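Local atomic coordinates of carboxyl esterase NP (PDB entry 4CCW), a protein that catalyses the hydrolysis of carboxylic esters to an alcohol and a carboxylate, as a carboxylesterase of the alpha/beta hydrolase superfamily. Residues 177-182 against 187-192; 183-188 against 272-277. All blocks are in the same frame, centred on the assembly; numbering follows the deposited sequence.

Contact 1: residues 177-182 against 187-192; sequences GVEKFL and TDQNVL
Leu-182 and Gln-189 carry most of the contact between the helical turns of 177-182 and the loop 187-192, their side chains crossing at about a right angle. The amide of Gln-189 lies across the leucine: Gln-189 OE1 sits over Leu-182 CD1 at 3.4 Å, while CD and NE2 lie against the methylene, with NE2 3.5 Å from Leu-182 CB. Gln-189 takes the less common first torsion, CG between its backbone N and carbonyl carbon (chi1 64°), and from there the chain runs extended to lay the amide against the helix. The apolar touch joins Leu-182 CD2 to Leu-192 CD1 at 4.0 Å, so the two branches of Leu-182 divide the work, CD1 meeting the amide and CD2 the other leucine. Val-197 also packs on Leu-192.

The helix and the loop after it belong to the helical insertion between strands 146-152 and 236-241, the cap of the alpha/beta hydrolase fold. Phe-181, next to Leu-182, belongs to the ligand pocket and touches the bound (2-hydroxyethoxy)acetic acid.

Polar interactions hold the loop in shape rather than bridging the segments. Gln-189 NE2 stands 3.8 Å from Glu-179 O and probably bonds to Asn-183 OD1, a turn further along the helix from Glu-179, at a modelled separation too short to be taken literally. Within the loop, Asp-188 OD1 accepts from Asn-190 N at 3.2 Å, the N-H coming from above the carboxylate plane, and forms an Asx turn. The backbone bond from Leu-192 N to Gln-189 O, 3.1 Å long, adds a second constraint around the 3-10 segment 189-191.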
loop_
_atom_site.group_PDB
_atom_site.type_symbol
_atom_site.label_atom_id
_atom_site.label_comp_id
_atom_site.label_asym_id
_atom_site.label_seq_id
_atom_site.Cartn_x
_atom_site.Cartn_y
_atom_site.Cartn_z
ATOM N N GLY A 177 -14.463 -11.151 13.280
ATOM C CA GLY A 177 -14.282 -10.134 12.246
ATOM C C GLY A 177 -13.130 -10.330 11.279
ATOM O O GLY A 177 -13.242 -9.982 10.096
ATOM N N VAL A 178 -12.008 -10.866 11.763
ATOM C CA VAL A 178 -10.855 -11.086 10.898
ATOM C C VAL A 178 -11.157 -12.129 9.824
ATOM O O VAL A 178 -10.868 -11.916 8.646
ATOM C CB VAL A 178 -9.585 -11.455 11.693
ATOM C CG1 VAL A 178 -8.541 -12.090 10.786
ATOM C CG2 VAL A 178 -9.020 -10.212 12.364
ATOM N N GLU A 179 -11.758 -13.238 10.248
ATOM C CA GLU A 179 -12.158 -14.310 9.348
ATOM C C GLU A 179 -13.227 -13.866 8.346
ATOM O O GLU A 179 -13.163 -14.228 7.170
ATOM C CB GLU A 179 -12.664 -15.503 10.158
ATOM C CG GLU A 179 -12.957 -16.735 9.319
ATOM C CD GLU A 179 -13.462 -17.887 10.151
ATOM O OE1 GLU A 179 -12.633 -18.593 10.761
ATOM O OE2 GLU A 179 -14.690 -18.091 10.187
ATOM N N LYS A 180 -14.205 -13.092 8.823
ATOM C CA LYS A 180 -15.259 -12.539 7.972
ATOM C C LYS A 180 -14.669 -11.637 6.899
ATOM O O LYS A 180 -15.014 -11.754 5.728
ATOM C CB LYS A 180 -16.248 -11.714 8.795
ATOM C CG LYS A 180 -17.017 -12.476 9.859
ATOM C CD LYS A 180 -18.330 -13.029 9.339
ATOM C CE LYS A 180 -19.234 -13.411 10.502
ATOM N NZ LYS A 180 -20.401 -14.226 10.073
ATOM N N PHE A 181 -13.791 -10.726 7.314
ATOM C CA PHE A 181 -13.137 -9.796 6.395
ATOM C C PHE A 181 -12.387 -10.548 5.288
ATOM O O PHE A 181 -12.582 -10.279 4.099
ATOM C CB PHE A 181 -12.194 -8.884 7.184
ATOM C CG PHE A 181 -11.463 -7.865 6.348
ATOM C CD1 PHE A 181 -12.008 -6.601 6.136
ATOM C CD2 PHE A 181 -10.199 -8.145 5.839
ATOM C CE1 PHE A 181 -11.330 -5.651 5.388
ATOM C CE2 PHE A 181 -9.513 -7.198 5.096
ATOM C CZ PHE A 181 -10.077 -5.951 4.872
ATOM N N LEU A 182 -11.565 -11.517 5.680
ATOM C CA LEU A 182 -10.718 -12.230 4.718
ATOM C C LEU A 182 -11.497 -13.122 3.736
ATOM O O LEU A 182 -11.173 -13.178 2.546
ATOM C CB LEU A 182 -9.606 -12.999 5.445
ATOM C CG LEU A 182 -8.514 -12.115 6.071
ATOM C CD1 LEU A 182 -7.536 -12.960 6.879
ATOM C CD2 LEU A 182 -7.779 -11.265 5.033
ATOM N N THR A 187 -11.270 -14.990 -2.452
ATOM C CA THR A 187 -11.886 -16.246 -2.894
ATOM C C THR A 187 -11.225 -17.414 -2.159
ATOM O O THR A 187 -11.883 -18.393 -1.805
ATOM C CB THR A 187 -11.778 -16.419 -4.429
ATOM O OG1 THR A 187 -12.358 -15.276 -5.075
ATOM C CG2 THR A 187 -12.502 -17.681 -4.899
ATOM N N ASP A 188 -9.924 -17.283 -1.913
ATOM C CA ASP A 188 -9.177 -18.253 -1.119
ATOM C C ASP A 188 -8.138 -17.540 -0.257
ATOM O O ASP A 188 -7.038 -17.240 -0.723
ATOM C CB ASP A 188 -8.509 -19.286 -2.026
ATOM C CG ASP A 188 -7.892 -20.446 -1.247
ATOM O OD1 ASP A 188 -8.113 -20.552 -0.020
ATOM O OD2 ASP A 188 -7.180 -21.251 -1.869
ATOM N N GLN A 189 -8.486 -17.278 1.000
ATOM C CA GLN A 189 -7.568 -16.585 1.912
ATOM C C GLN A 189 -6.358 -17.440 2.298
ATOM O O GLN A 189 -5.410 -16.943 2.908
ATOM C CB GLN A 189 -8.291 -16.019 3.153
ATOM C CG GLN A 189 -8.933 -17.037 4.089
ATOM C CD GLN A 189 -9.034 -16.530 5.518
ATOM O OE1 GLN A 189 -8.021 -16.283 6.179
ATOM N NE2 GLN A 189 -10.253 -16.381 6.009
ATOM N N ASN A 190 -6.390 -18.718 1.915
ATOM C CA ASN A 190 -5.262 -19.630 2.116
ATOM C C ASN A 190 -4.041 -19.334 1.241
ATOM O O ASN A 190 -2.986 -19.952 1.416
ATOM C CB ASN A 190 -5.702 -21.086 1.934
ATOM C CG ASN A 190 -6.639 -21.553 3.030
ATOM O OD1 ASN A 190 -7.833 -21.745 2.800
ATOM N ND2 ASN A 190 -6.104 -21.730 4.234
ATOM N N VAL A 191 -4.176 -18.395 0.302
ATOM C CA VAL A 191 -3.015 -17.915 -0.449
ATOM C C VAL A 191 -2.110 -17.079 0.463
ATOM O O VAL A 191 -0.914 -16.989 0.226
ATOM C CB VAL A 191 -3.375 -17.134 -1.741
ATOM C CG1 VAL A 191 -4.266 -17.965 -2.659
ATOM C CG2 VAL A 191 -4.018 -15.799 -1.417
ATOM N N LEU A 192 -2.689 -16.485 1.507
ATOM C CA LEU A 192 -1.914 -15.772 2.530
ATOM C C LEU A 192 -1.197 -16.750 3.447
ATOM O O LEU A 192 -1.786 -17.733 3.898
ATOM C CB LEU A 192 -2.826 -14.884 3.384
ATOM C CG LEU A 192 -3.661 -13.767 2.760
ATOM C CD1 LEU A 192 -4.426 -13.047 3.859
ATOM C CD2 LEU A 192 -2.798 -12.791 1.991
#

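Contact 2: residues 183-188 against 272-277; sequences NWMMTD and GHVLSM
With CG trans to the backbone N (chi1 -176°), the extended chain of Met-185 carries SD and CE to the imidazole of His-273, and a bend at chi3 (-84°) brings its methyl beside CD2 of the ring. His-273 has its CG in the same relation to its own N (chi1 -169°), which presents the CD2 corner of the ring to the methionine. CE comes within 3.4 Å of His-273 CD2, approaching the ring obliquely. The sulfur follows as a Met-aromatic contact, SD lying 4.5 Å from the centroid of the His-273 ring. SD also meets Val-274 CG2 at 3.9 Å, the two side chains crossing at about a right angle. Replacing Met-185 by an alanine would probably open a gap beside His-273 CD2 and leave the imidazole less firmly buttressed on that side.

Two waters complete the junction. Each donates to Met-185 O; water 1 accepts from His-273 N at 2.9 Å and water 2 from Val-274 N at 2.8 Å, so a buried carbonyl near the end of helix 177-185 is gripped twice, and both backbone N-H groups have a water acceptor.

Val-274, at the centre of an inverse gamma turn, occupies the N-cap position of the short helix 275-278. His-273, probably the proton acceptor, is hydrogen-bonded through ND1 to Glu-244; with Ser-129 at the probable nucleophile elbow, this resembles the catalytic triad of alpha/beta hydrolases.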
loop_
_atom_site.group_PDB
_atom_site.type_symbol
_atom_site.label_atom_id
_atom_site.label_comp_id
_atom_site.label_asym_id
_atom_site.label_seq_id
_atom_site.Cartn_x
_atom_site.Cartn_y
_atom_site.Cartn_z
ATOM N N ASN A 183 -12.540 -13.779 4.228
ATOM C CA ASN A 183 -13.385 -14.619 3.386
ATOM C C ASN A 183 -14.177 -13.788 2.381
ATOM O O ASN A 183 -14.444 -14.231 1.259
ATOM C CB ASN A 183 -14.314 -15.477 4.245
ATOM C CG ASN A 183 -13.558 -16.512 5.074
ATOM O OD1 ASN A 183 -12.346 -16.688 4.922
ATOM N ND2 ASN A 183 -14.274 -17.202 5.957
ATOM N N TRP A 184 -14.546 -12.581 2.796
ATOM C CA TRP A 184 -15.204 -11.627 1.922
ATOM C C TRP A 184 -14.267 -11.120 0.861
ATOM O O TRP A 184 -14.619 -11.113 -0.314
ATOM C CB TRP A 184 -15.754 -10.477 2.748
ATOM C CG TRP A 184 -16.253 -9.287 1.964
ATOM C CD1 TRP A 184 -17.387 -9.209 1.150
ATOM C CD2 TRP A 184 -15.668 -7.935 1.936
ATOM N NE1 TRP A 184 -17.533 -7.941 0.640
ATOM C CE2 TRP A 184 -16.533 -7.131 1.062
ATOM C CE3 TRP A 184 -14.548 -7.332 2.520
ATOM C CZ2 TRP A 184 -16.279 -5.789 0.805
ATOM C CZ3 TRP A 184 -14.298 -5.980 2.241
ATOM C CH2 TRP A 184 -15.144 -5.227 1.411
ATOM N N MET A 185 -13.065 -10.715 1.270
ATOM C CA MET A 185 -12.110 -10.084 0.364
ATOM C C MET A 185 -11.412 -11.090 -0.552
ATOM O O MET A 185 -10.974 -10.749 -1.647
ATOM C CB MET A 185 -11.081 -9.281 1.169
ATOM C CG MET A 185 -10.093 -8.495 0.331
ATOM S SD MET A 185 -9.182 -7.299 1.308
ATOM C CE MET A 185 -10.371 -5.965 1.286
ATOM N N MET A 186 -11.300 -12.332 -0.101
ATOM C CA MET A 186 -10.529 -13.320 -0.856
ATOM C C MET A 186 -11.315 -14.576 -1.185
ATOM O O MET A 186 -11.954 -15.146 -0.313
ATOM C CB MET A 186 -9.251 -13.644 -0.093
ATOM C CG MET A 186 -8.522 -12.384 0.344
ATOM S SD MET A 186 -6.919 -12.647 1.099
ATOM C CE MET A 186 -6.013 -13.330 -0.282
ATOM N N THR A 187 -11.270 -14.990 -2.452
ATOM C CA THR A 187 -11.886 -16.246 -2.894
ATOM C C THR A 187 -11.225 -17.414 -2.159
ATOM O O THR A 187 -11.883 -18.393 -1.805
ATOM C CB THR A 187 -11.778 -16.419 -4.429
ATOM O OG1 THR A 187 -12.358 -15.276 -5.075
ATOM C CG2 THR A 187 -12.502 -17.681 -4.899
ATOM N N ASP A 188 -9.924 -17.283 -1.913
ATOM C CA ASP A 188 -9.177 -18.253 -1.119
ATOM C C ASP A 188 -8.138 -17.540 -0.257
ATOM O O ASP A 188 -7.038 -17.240 -0.723
ATOM C CB ASP A 188 -8.509 -19.286 -2.026
ATOM C CG ASP A 188 -7.892 -20.446 -1.247
ATOM O OD1 ASP A 188 -8.113 -20.552 -0.020
ATOM O OD2 ASP A 188 -7.180 -21.251 -1.869
ATOM N N GLY A 272 -8.576 -10.799 -6.822
ATOM C CA GLY A 272 -9.466 -9.783 -6.301
ATOM C C GLY A 272 -8.636 -8.617 -5.832
ATOM O O GLY A 272 -7.708 -8.179 -6.511
ATOM N N HIS A 273 -8.990 -8.109 -4.655
ATOM C CA HIS A 273 -8.337 -6.944 -4.089
ATOM C C HIS A 273 -6.850 -7.124 -3.870
ATOM O O HIS A 273 -6.051 -6.275 -4.259
ATOM C CB HIS A 273 -9.033 -6.572 -2.778
ATOM C CG HIS A 273 -8.623 -5.237 -2.224
ATOM N ND1 HIS A 273 -8.782 -4.080 -2.904
ATOM C CD2 HIS A 273 -8.043 -4.896 -1.001
ATOM C CE1 HIS A 273 -8.321 -3.060 -2.150
ATOM N NE2 HIS A 273 -7.878 -3.564 -0.991
ATOM N N VAL A 274 -6.459 -8.207 -3.220
ATOM C CA VAL A 274 -5.056 -8.372 -2.842
ATOM C C VAL A 274 -4.337 -9.134 -3.956
ATOM O O VAL A 274 -3.753 -10.217 -3.760
ATOM C CB VAL A 274 -4.920 -9.031 -1.449
ATOM C CG1 VAL A 274 -3.513 -8.812 -0.900
ATOM C CG2 VAL A 274 -5.937 -8.426 -0.483
ATOM N N LEU A 275 -4.389 -8.552 -5.151
ATOM C CA LEU A 275 -3.979 -9.248 -6.360
ATOM C C LEU A 275 -2.481 -9.598 -6.429
ATOM O O LEU A 275 -2.091 -10.576 -7.069
ATOM C CB LEU A 275 -4.470 -8.482 -7.604
ATOM C CG LEU A 275 -4.119 -7.015 -7.825
ATOM C CD1 LEU A 275 -2.715 -6.896 -8.389
ATOM C CD2 LEU A 275 -5.096 -6.378 -8.809
ATOM N N SER A 276 -1.657 -8.806 -5.746
ATOM C CA SER A 276 -0.216 -9.062 -5.646
ATOM C C SER A 276 0.109 -10.375 -4.911
ATOM O O SER A 276 1.162 -10.990 -5.148
ATOM C CB SER A 276 0.470 -7.877 -4.947
ATOM O OG SER A 276 -0.059 -7.674 -3.644
ATOM N N MET A 277 -0.804 -10.803 -4.041
ATOM C CA MET A 277 -0.629 -12.010 -3.220
ATOM C C MET A 277 -1.334 -13.208 -3.841
ATOM O O MET A 277 -0.888 -14.355 -3.676
ATOM C CB MET A 277 -1.121 -11.764 -1.773
ATOM C CG MET A 277 -0.425 -10.587 -1.091
ATOM S SD MET A 277 -0.750 -10.283 0.652
ATOM C CE MET A 277 0.383 -11.455 1.394
HETATM O O HOH W 1 -11.516 -8.898 -3.511
HETATM O O HOH W 2 -8.177 -10.338 -2.485
#

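In the fold
Followed from the N terminus, the chain passes the central strands up to 146-152 and helix 163-171 before reaching helix 177-185, where both contacts begin. Contact 1 closes a short loop, with only four residues between its segments, and ties the helix to the connection leading into helix 194-205. Contact 2 starts inside that gap, at 183-188, and closes a far longer loop of 83 intervening residues that takes in strands 236-241 and 263-268 before arriving at the histidine loop. The loops cross, and segments 187-192 and 183-188 share Thr-187 and Asp-188. Their side chains also meet directly: Leu-192 packs on Met-186 and Met-277, joining helix, connection and active-site loop.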